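Local atomic coordinates of glucan-binding protein C, GbpC (Streptococcus mutans UA159, PDB entry 5UQZ), a protein that binds calcium and probably glucan, and is thought to mediate both sucrose-independent and sucrose-dependent adherence of the streptococcal cell. Residues L225-V239 with N259-N272. Residues are numbered along the deposited sequence; the frame is centred on the assembly and turned at random.
Sequences LNHWTTKYGDHVEKV and NEIYSAKDNQYKAN. With CA (calcium ion), chain B.
Val239 and Ile261 form an antiparallel hydrogen-bonded pair, Ile261 N reaching Val239 O at 2.8 Å and Val239 N bonding Ile261 O, the N-to-C directions of the short strands 233-239 and 260-263 lying 151° apart. Beyond this pair the strands part: a water bridges Leu225 O, Glu237 O and Ser263 N, and the loop after Ser263 swings across to the hairpin's other strand, 227-230. There Asn267 clasps the backbone: its OD1 takes His227 N at 2.8 Å, its ND2 gives to Leu225 O, and its N bonds His227 O. CG of His227 stands opposite its backbone N (chi1 -178°), carrying the ring to the loop carbonyls; ND1 donates to Ser263 O at 2.7 Å and NE2 to Asp234 OD1, both acceptors near the ring plane, while Val236 CG2 covers one face. Asp266 OD2 accepts Thr229 N at 2.9 Å and Asn272 ND2 from opposite faces of the carboxylate, and OD1 takes Gln268 N, an Asx turn, and Tyr269 N, extending it to an Asx motif. Back beside the strand pair, the extended Lys238 chain runs along Tyr262, CE 3.8 Å from the ring centroid and NZ over the same face in a cation-pi contact; a water links NZ to Glu260 OE1. Asn226 ND2 meets a lone pair of Gln268 OE1 at 2.8 Å, with a straight N-H...O angle of 179°. Asp285 also bonds that ND2, fixing the amide with OD1 2.3 Å from the calcium. Glu237 OE1 and Ser224 O bind the same ion, making Gln268 a second-shell residue that ties the loop to the calcium site of this beta-supersandwich domain.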
ATOM      1  N   LEU A 225      -3.883   1.872   2.939  1.00  8.13           N
ATOM      2  CA  LEU A 225      -4.118   1.902   4.386  1.00  8.02           C
ATOM      3  C   LEU A 225      -5.301   0.986   4.681  1.00  8.32           C
ATOM      4  O   LEU A 225      -6.447   1.431   4.891  1.00  8.75           O
ATOM      5  CB  LEU A 225      -4.314   3.322   4.890  1.00  9.05           C
ATOM      6  CG  LEU A 225      -3.087   4.243   4.694  1.00  9.45           C
ATOM      7  CD1 LEU A 225      -3.396   5.626   5.207  1.00 11.95           C
ATOM      8  CD2 LEU A 225      -1.826   3.701   5.337  1.00 12.31           C
ATOM      9  N   ASN A 226      -5.004  -0.303   4.750  1.00  8.61           N
ATOM     10  CA  ASN A 226      -6.067  -1.293   4.910  1.00  8.73           C
ATOM     11  C   ASN A 226      -6.662  -1.281   6.312  1.00  7.98           C
ATOM     12  O   ASN A 226      -5.926  -1.153   7.290  1.00  9.56           O
ATOM     13  CB  ASN A 226      -5.513  -2.718   4.684  1.00  9.94           C
ATOM     14  CG  ASN A 226      -4.826  -2.869   3.359  1.00  9.99           C
ATOM     15  OD1 ASN A 226      -3.752  -2.307   3.170  1.00 11.85           O
ATOM     16  ND2 ASN A 226      -5.445  -3.569   2.417  1.00 11.80           N
ATOM     17  N   HIS A 227      -7.977  -1.484   6.372  1.00  8.66           N
ATOM     18  CA  HIS A 227      -8.651  -1.783   7.620  1.00  9.33           C
ATOM     19  C   HIS A 227      -9.546  -2.978   7.318  1.00  9.89           C
ATOM     20  O   HIS A 227     -10.510  -2.872   6.546  1.00 10.85           O
ATOM     21  CB  HIS A 227      -9.487  -0.578   8.065  1.00  8.97           C
ATOM     22  CG  HIS A 227     -10.196  -0.782   9.378  1.00 10.18           C
ATOM     23  ND1 HIS A 227     -10.827   0.248  10.048  1.00 12.01           N
ATOM     24  CD2 HIS A 227     -10.360  -1.891  10.151  1.00 11.46           C
ATOM     25  CE1 HIS A 227     -11.334  -0.213  11.176  1.00 13.38           C
ATOM     26  NE2 HIS A 227     -11.073  -1.506  11.257  1.00 12.53           N
ATOM     27  N   TRP A 228      -9.227  -4.123   7.884  1.00 10.90           N
ATOM     28  CA  TRP A 228     -10.081  -5.293   7.752  1.00 13.87           C
ATOM     29  C   TRP A 228     -10.509  -5.785   9.125  1.00 15.14           C
ATOM     30  O   TRP A 228      -9.743  -5.681  10.089  1.00 14.04           O
ATOM     31  CB  TRP A 228      -9.439  -6.416   6.922  1.00 16.31           C
ATOM     32  CG  TRP A 228      -8.044  -6.962   7.290  1.00 14.62           C
ATOM     33  CD1 TRP A 228      -6.847  -6.670   6.658  1.00 16.38           C
ATOM     34  CD2 TRP A 228      -7.723  -7.916   8.316  1.00 14.03           C
ATOM     35  NE1 TRP A 228      -5.822  -7.408   7.227  1.00 16.17           N
ATOM     36  CE2 TRP A 228      -6.333  -8.171   8.240  1.00 15.88           C
ATOM     37  CE3 TRP A 228      -8.478  -8.580   9.292  1.00 16.46           C
ATOM     38  CZ2 TRP A 228      -5.684  -9.056   9.107  1.00 15.36           C
ATOM     39  CZ3 TRP A 228      -7.823  -9.463  10.155  1.00 17.18           C
ATOM     40  CH2 TRP A 228      -6.454  -9.681  10.054  1.00 17.80           C
ATOM     41  N   THR A 229     -11.747  -6.271   9.206  1.00 16.80           N
ATOM     42  CA  THR A 229     -12.300  -6.760  10.459  1.00 19.97           C
ATOM     43  C   THR A 229     -12.852  -8.153  10.211  1.00 23.34           C
ATOM     44  O   THR A 229     -13.814  -8.319   9.441  1.00 28.62           O
ATOM     45  CB  THR A 229     -13.393  -5.825  10.986  1.00 21.53           C
ATOM     46  OG1 THR A 229     -12.895  -4.482  11.086  1.00 22.84           O
ATOM     47  CG2 THR A 229     -13.836  -6.269  12.352  1.00 26.19           C
ATOM     48  N   THR A 230     -12.228  -9.147  10.837  1.00 22.35           N
ATOM     49  CA  THR A 230     -12.677 -10.519  10.683  1.00 22.38           C
ATOM     50  C   THR A 230     -12.530 -11.210  12.029  1.00 20.23           C
ATOM     51  O   THR A 230     -12.069 -10.611  13.012  1.00 18.40           O
ATOM     52  CB  THR A 230     -11.848 -11.312   9.662  1.00 24.71           C
ATOM     53  OG1 THR A 230     -10.569 -11.628  10.206  1.00 27.69           O
ATOM     54  CG2 THR A 230     -11.678 -10.586   8.334  1.00 27.94           C
ATOM     55  N   LYS A 231     -12.888 -12.494  12.057  1.00 20.84           N
ATOM     56  CA  LYS A 231     -12.673 -13.298  13.246  1.00 20.53           C
ATOM     57  C   LYS A 231     -11.231 -13.284  13.709  1.00 19.51           C
ATOM     58  O   LYS A 231     -10.970 -13.535  14.893  1.00 20.14           O
ATOM     59  CB  LYS A 231     -13.094 -14.752  12.920  1.00 25.08           C
ATOM     60  CG  LYS A 231     -12.911 -15.753  14.033  1.00 34.73           C
ATOM     61  CD  LYS A 231     -13.433 -17.142  13.636  1.00 39.57           C
ATOM     62  CE  LYS A 231     -12.687 -17.757  12.461  1.00 41.67           C
ATOM     63  NZ  LYS A 231     -12.922 -19.240  12.349  1.00 47.39           N
ATOM     64  N   TYR A 232     -10.299 -12.982  12.814  1.00 17.89           N
ATOM     65  CA  TYR A 232      -8.881 -13.032  13.132  1.00 17.95           C
ATOM     66  C   TYR A 232      -8.270 -11.674  13.430  1.00 14.26           C
ATOM     67  O   TYR A 232      -7.053 -11.609  13.640  1.00 15.01           O
ATOM     68  CB  TYR A 232      -8.114 -13.723  11.998  1.00 24.57           C
ATOM     69  CG  TYR A 232      -8.575 -15.153  11.823  1.00 29.29           C
ATOM     70  CD1 TYR A 232      -8.082 -16.157  12.645  1.00 33.18           C
ATOM     71  CD2 TYR A 232      -9.526 -15.493  10.866  1.00 30.18           C
ATOM     72  CE1 TYR A 232      -8.513 -17.463  12.510  1.00 35.32           C
ATOM     73  CE2 TYR A 232      -9.960 -16.812  10.718  1.00 29.80           C
ATOM     74  CZ  TYR A 232      -9.448 -17.773  11.549  1.00 34.91           C
ATOM     75  OH  TYR A 232      -9.876 -19.068  11.425  1.00 39.94           O
ATOM     76  N   GLY A 233      -9.058 -10.598  13.478  1.00 13.92           N
ATOM     77  CA  GLY A 233      -8.486  -9.325  13.902  1.00 14.25           C
ATOM     78  C   GLY A 233      -9.330  -8.139  13.489  1.00 12.94           C
ATOM     79  O   GLY A 233     -10.228  -8.238  12.658  1.00 14.79           O
ATOM     80  N   ASP A 234      -8.994  -6.982  14.089  1.00 10.98           N
ATOM     81  CA  ASP A 234      -9.493  -5.690  13.645  1.00 11.71           C
ATOM     82  C   ASP A 234      -8.223  -4.929  13.253  1.00 10.08           C
ATOM     83  O   ASP A 234      -7.701  -4.084  13.979  1.00 11.41           O
ATOM     84  CB  ASP A 234     -10.259  -4.979  14.757  1.00 13.79           C
ATOM     85  CG  ASP A 234     -10.915  -3.719  14.260  1.00 16.66           C
ATOM     86  OD1 ASP A 234     -11.095  -3.546  13.038  1.00 16.98           O
ATOM     87  OD2 ASP A 234     -11.281  -2.878  15.096  1.00 23.04           O
ATOM     88  N   HIS A 235      -7.725  -5.239  12.060  1.00 10.28           N
ATOM     89  CA  HIS A 235      -6.412  -4.824  11.577  1.00  9.63           C
ATOM     90  C   HIS A 235      -6.537  -3.453  10.920  1.00  8.55           C
ATOM     91  O   HIS A 235      -7.304  -3.309   9.957  1.00 10.16           O
ATOM     92  CB  HIS A 235      -6.024  -5.838  10.512  1.00 10.32           C
ATOM     93  CG  HIS A 235      -4.741  -5.526   9.795  1.00 10.52           C
ATOM     94  ND1 HIS A 235      -3.582  -6.239  10.013  1.00 10.78           N
ATOM     95  CD2 HIS A 235      -4.444  -4.619   8.826  1.00 11.34           C
ATOM     96  CE1 HIS A 235      -2.640  -5.817   9.180  1.00 11.20           C
ATOM     97  NE2 HIS A 235      -3.134  -4.818   8.451  1.00 10.92           N
ATOM     98  N   VAL A 236      -5.811  -2.464  11.435  1.00  9.18           N
ATOM     99  CA  VAL A 236      -5.911  -1.102  10.922  1.00  9.07           C
ATOM    100  C   VAL A 236      -4.505  -0.569  10.685  1.00  8.56           C
ATOM    101  O   VAL A 236      -3.624  -0.681  11.554  1.00  9.72           O
ATOM    102  CB  VAL A 236      -6.677  -0.172  11.895  1.00 10.32           C
ATOM    103  CG1 VAL A 236      -6.933   1.189  11.236  1.00 11.54           C
ATOM    104  CG2 VAL A 236      -7.967  -0.740  12.420  1.00 13.99           C
ATOM    105  N   GLU A 237      -4.304   0.031   9.508  1.00  7.87           N
ATOM    106  CA  GLU A 237      -3.058   0.703   9.137  1.00  7.48           C
ATOM    107  C   GLU A 237      -3.294   2.203   9.207  1.00  7.70           C
ATOM    108  O   GLU A 237      -4.282   2.709   8.661  1.00  8.34           O
ATOM    109  CB  GLU A 237      -2.633   0.229   7.747  1.00  8.49           C
ATOM    110  CG  GLU A 237      -2.390  -1.277   7.776  1.00  9.11           C
ATOM    111  CD  GLU A 237      -2.100  -1.973   6.469  1.00  9.88           C
ATOM    112  OE1 GLU A 237      -1.867  -1.334   5.432  1.00  9.88           O
ATOM    113  OE2 GLU A 237      -2.082  -3.243   6.525  1.00 12.23           O
ATOM    114  N   LYS A 238      -2.379   2.913   9.859  1.00  8.01           N
ATOM    115  CA  LYS A 238      -2.546   4.335  10.166  1.00  8.22           C
ATOM    116  C   LYS A 238      -1.255   5.089   9.918  1.00  8.16           C
ATOM    117  O   LYS A 238      -0.170   4.519   9.987  1.00  8.66           O
ATOM    118  CB  LYS A 238      -2.897   4.533  11.673  1.00  9.70           C
ATOM    119  CG  LYS A 238      -4.103   3.731  12.166  1.00 10.40           C
ATOM    120  CD  LYS A 238      -4.423   4.084  13.610  1.00 12.40           C
ATOM    121  CE  LYS A 238      -5.691   3.414  14.072  1.00 13.92           C
ATOM    122  NZ  LYS A 238      -5.898   3.623  15.521  1.00 17.89           N
ATOM    123  N   VAL A 239      -1.400   6.396   9.652  1.00  8.14           N
ATOM    124  CA  VAL A 239      -0.230   7.271   9.577  1.00  7.47           C
ATOM    125  C   VAL A 239      -0.465   8.500  10.445  1.00  7.80           C
ATOM    126  O   VAL A 239      -1.496   9.170  10.308  1.00  9.38           O
ATOM    127  CB  VAL A 239       0.096   7.688   8.136  1.00  8.85           C
ATOM    128  CG1 VAL A 239       1.419   8.500   8.122  1.00 12.78           C
ATOM    129  CG2 VAL A 239       0.197   6.476   7.260  1.00 11.10           C
ATOM    130  N   ASN A 259      -5.131  12.856  15.271  1.00 33.74           N
ATOM    131  CA  ASN A 259      -3.718  12.935  14.974  1.00 32.76           C
ATOM    132  C   ASN A 259      -3.305  12.012  13.829  1.00 25.54           C
ATOM    133  O   ASN A 259      -2.191  12.132  13.342  1.00 32.03           O
ATOM    134  CB  ASN A 259      -2.899  12.587  16.254  1.00 32.16           C
ATOM    135  CG  ASN A 259      -3.114  13.535  17.393  1.00 45.41           C
ATOM    136  OD1 ASN A 259      -3.309  14.742  17.211  1.00 49.15           O
ATOM    137  ND2 ASN A 259      -3.036  12.993  18.604  1.00 50.18           N
ATOM    138  N   GLU A 260      -4.180  11.132  13.364  1.00 19.61           N
ATOM    139  CA  GLU A 260      -3.772  10.106  12.421  1.00 14.81           C
ATOM    140  C   GLU A 260      -4.744  10.036  11.246  1.00 13.86           C
ATOM    141  O   GLU A 260      -5.918  10.377  11.368  1.00 17.40           O
ATOM    142  CB  GLU A 260      -3.749   8.766  13.127  1.00 16.02           C
ATOM    143  CG  GLU A 260      -2.639   8.632  14.205  1.00 22.03           C
ATOM    144  CD  GLU A 260      -2.735   7.321  14.911  1.00 32.79           C
ATOM    145  OE1 GLU A 260      -3.709   7.142  15.651  1.00 36.88           O
ATOM    146  OE2 GLU A 260      -1.887   6.441  14.665  1.00 39.56           O
ATOM    147  N   ILE A 261      -4.263   9.520  10.126  1.00  9.99           N
ATOM    148  CA  ILE A 261      -5.128   9.188   8.992  1.00  9.64           C
ATOM    149  C   ILE A 261      -5.262   7.681   8.897  1.00  8.98           C
ATOM    150  O   ILE A 261      -4.292   6.941   9.096  1.00  9.38           O
ATOM    151  CB  ILE A 261      -4.719   9.803   7.640  1.00 11.30           C
ATOM    152  CG1 ILE A 261      -3.401   9.226   7.121  1.00 12.63           C
ATOM    153  CG2 ILE A 261      -4.686  11.351   7.789  1.00 13.95           C
ATOM    154  CD1 ILE A 261      -3.150   9.574   5.654  1.00 12.81           C
ATOM    155  N   TYR A 262      -6.476   7.231   8.598  1.00  9.13           N
ATOM    156  CA  TYR A 262      -6.774   5.821   8.419  1.00  8.74           C
ATOM    157  C   TYR A 262      -8.228   5.726   7.984  1.00  8.75           C
ATOM    158  O   TYR A 262      -8.981   6.709   7.990  1.00 10.01           O
ATOM    159  CB  TYR A 262      -6.544   4.991   9.687  1.00  9.15           C
ATOM    160  CG  TYR A 262      -7.246   5.406  10.951  1.00  9.44           C
ATOM    161  CD1 TYR A 262      -6.683   6.375  11.794  1.00 10.62           C
ATOM    162  CD2 TYR A 262      -8.462   4.814  11.300  1.00 10.66           C
ATOM    163  CE1 TYR A 262      -7.305   6.745  12.983  1.00 12.24           C
ATOM    164  CE2 TYR A 262      -9.117   5.188  12.492  1.00 12.50           C
ATOM    165  CZ  TYR A 262      -8.543   6.160  13.311  1.00 13.65           C
ATOM    166  OH  TYR A 262      -9.191   6.531  14.461  1.00 16.14           O
ATOM    167  N   SER A 263      -8.634   4.508   7.643  1.00  8.83           N
ATOM    168  CA  SER A 263     -10.025   4.210   7.351  1.00  9.62           C
ATOM    169  C   SER A 263     -10.713   3.824   8.639  1.00 10.01           C
ATOM    170  O   SER A 263     -10.385   2.803   9.226  1.00 10.61           O
ATOM    171  CB  SER A 263     -10.092   3.068   6.336  1.00 10.20           C
ATOM    172  OG  SER A 263     -11.426   2.728   5.994  1.00 11.74           O
ATOM    173  N   ALA A 264     -11.715   4.623   9.068  1.00 10.84           N
ATOM    174  CA  ALA A 264     -12.372   4.360  10.349  1.00 12.57           C
ATOM    175  C   ALA A 264     -13.104   3.024  10.345  1.00 12.41           C
ATOM    176  O   ALA A 264     -13.188   2.358  11.392  1.00 14.80           O
ATOM    177  CB  ALA A 264     -13.345   5.499  10.664  1.00 16.63           C
ATOM    178  N   LYS A 265     -13.665   2.637   9.202  1.00 12.74           N
ATOM    179  CA  LYS A 265     -14.409   1.400   9.046  1.00 14.55           C
ATOM    180  C   LYS A 265     -13.652   0.451   8.132  1.00 13.08           C
ATOM    181  O   LYS A 265     -12.703   0.816   7.448  1.00 11.82           O
ATOM    182  CB  LYS A 265     -15.798   1.688   8.465  1.00 19.54           C
ATOM    183  CG  LYS A 265     -16.677   2.517   9.376  1.00 26.02           C
ATOM    184  CD  LYS A 265     -18.017   2.695   8.707  1.00 32.63           C
ATOM    185  CE  LYS A 265     -18.737   3.973   9.136  1.00 39.14           C
ATOM    186  NZ  LYS A 265     -20.208   3.734   9.326  1.00 41.22           N
ATOM    187  N   ASP A 266     -14.087  -0.809   8.110  1.00 12.90           N
ATOM    188  CA  ASP A 266     -13.510  -1.801   7.209  1.00 12.63           C
ATOM    189  C   ASP A 266     -13.576  -1.283   5.779  1.00 11.69           C
ATOM    190  O   ASP A 266     -14.622  -0.803   5.338  1.00 12.55           O
ATOM    191  CB  ASP A 266     -14.295  -3.102   7.394  1.00 15.27           C
ATOM    192  CG  ASP A 266     -13.787  -4.281   6.522  1.00 14.40           C
ATOM    193  OD1 ASP A 266     -13.793  -4.146   5.291  1.00 14.14           O
ATOM    194  OD2 ASP A 266     -13.442  -5.377   7.036  1.00 18.15           O
ATOM    195  N   ASN A 267     -12.450  -1.342   5.078  1.00 10.41           N
ATOM    196  CA  ASN A 267     -12.405  -0.965   3.669  1.00  9.84           C
ATOM    197  C   ASN A 267     -11.930  -2.122   2.811  1.00 10.32           C
ATOM    198  O   ASN A 267     -11.584  -1.928   1.643  1.00 11.52           O
ATOM    199  CB  ASN A 267     -11.537   0.274   3.453  1.00 10.32           C
ATOM    200  CG  ASN A 267     -10.076   0.064   3.805  1.00  9.05           C
ATOM    201  OD1 ASN A 267      -9.659  -1.053   4.112  1.00  9.37           O
ATOM    202  ND2 ASN A 267      -9.293   1.141   3.758  1.00  8.78           N
ATOM    203  N   GLN A 268     -11.955  -3.345   3.370  1.00 10.73           N
ATOM    204  CA  GLN A 268     -11.389  -4.506   2.691  1.00 10.58           C
ATOM    205  C   GLN A 268     -12.432  -5.440   2.076  1.00 11.59           C
ATOM    206  O   GLN A 268     -12.147  -6.063   1.041  1.00 11.79           O
ATOM    207  CB  GLN A 268     -10.582  -5.338   3.705  1.00 12.17           C
ATOM    208  CG  GLN A 268      -9.681  -6.389   3.059  1.00 13.03           C
ATOM    209  CD  GLN A 268      -8.399  -5.787   2.482  1.00 12.06           C
ATOM    210  OE1 GLN A 268      -7.900  -4.782   2.975  1.00 15.55           O
ATOM    211  NE2 GLN A 268      -7.871  -6.393   1.435  1.00 12.73           N
ATOM    212  N   TYR A 269     -13.608  -5.583   2.700  1.00 11.41           N
ATOM    213  CA  TYR A 269     -14.616  -6.541   2.243  1.00 12.07           C
ATOM    214  C   TYR A 269     -15.949  -5.854   2.068  1.00 12.92           C
ATOM    215  O   TYR A 269     -16.466  -5.238   3.007  1.00 12.45           O
ATOM    216  CB  TYR A 269     -14.775  -7.669   3.313  1.00 14.05           C
ATOM    217  CG  TYR A 269     -13.519  -8.525   3.378  1.00 13.38           C
ATOM    218  CD1 TYR A 269     -13.214  -9.424   2.357  1.00 14.35           C
ATOM    219  CD2 TYR A 269     -12.613  -8.392   4.437  1.00 14.86           C
ATOM    220  CE1 TYR A 269     -12.020 -10.145   2.362  1.00 14.87           C
ATOM    221  CE2 TYR A 269     -11.423  -9.130   4.458  1.00 15.41           C
ATOM    222  CZ  TYR A 269     -11.135  -9.983   3.417  1.00 15.77           C
ATOM    223  OH  TYR A 269      -9.963 -10.703   3.417  1.00 18.24           O
ATOM    224  N   LYS A 270     -16.528  -6.012   0.877  1.00 13.31           N
ATOM    225  CA  LYS A 270     -17.904  -5.571   0.676  1.00 13.80           C
ATOM    226  C   LYS A 270     -18.831  -6.201   1.708  1.00 15.04           C
ATOM    227  O   LYS A 270     -19.810  -5.579   2.126  1.00 15.19           O
ATOM    228  CB  LYS A 270     -18.360  -5.922  -0.739  1.00 15.08           C
ATOM    229  CG  LYS A 270     -17.618  -5.134  -1.808  1.00 15.47           C
ATOM    230  CD  LYS A 270     -18.259  -5.464  -3.158  1.00 20.15           C
ATOM    231  CE  LYS A 270     -17.585  -4.817  -4.307  1.00 20.76           C
ATOM    232  NZ  LYS A 270     -18.428  -5.181  -5.527  1.00 21.79           N
ATOM    233  N   ALA A 271     -18.561  -7.444   2.121  1.00 14.56           N
ATOM    234  CA  ALA A 271     -19.411  -8.100   3.114  1.00 15.67           C
ATOM    235  C   ALA A 271     -19.415  -7.356   4.437  1.00 15.88           C
ATOM    236  O   ALA A 271     -20.336  -7.527   5.247  1.00 18.46           O
ATOM    237  CB  ALA A 271     -18.936  -9.537   3.354  1.00 16.85           C
ATOM    238  N   ASN A 272     -18.394  -6.537   4.681  1.00 14.08           N
ATOM    239  CA  ASN A 272     -18.299  -5.742   5.896  1.00 15.34           C
ATOM    240  C   ASN A 272     -18.630  -4.281   5.635  1.00 14.17           C
ATOM    241  O   ASN A 272     -18.346  -3.437   6.473  1.00 16.41           O
ATOM    242  CB  ASN A 272     -16.896  -5.840   6.516  1.00 14.93           C
ATOM    243  CG  ASN A 272     -16.587  -7.224   7.004  1.00 16.59           C
ATOM    244  OD1 ASN A 272     -17.503  -8.024   7.274  1.00 19.50           O
ATOM    245  ND2 ASN A 272     -15.293  -7.525   7.148  1.00 17.42           N
TER
HETATM  246 CA    CA B 501      -1.446  -1.921   3.069  1.00  9.73          CA
HETATM  247  O   HOH W   1      -6.843   2.261   7.566  1.00  9.50           O
HETATM  248  O   HOH W   2      -1.577  -4.193   4.249  1.00 24.68           O
HETATM  249  O   HOH W   3      -5.912   6.258  16.350  1.00 31.75           O
HETATM  250  O   HOH W   4      -1.586  -3.851   1.550  1.00 13.69           O
HETATM  251  O   HOH W   5       0.575  -3.345   2.925  1.00 23.40           O
HETATM  252  O   HOH W   6       0.420  -0.459   3.225  1.00 13.92           O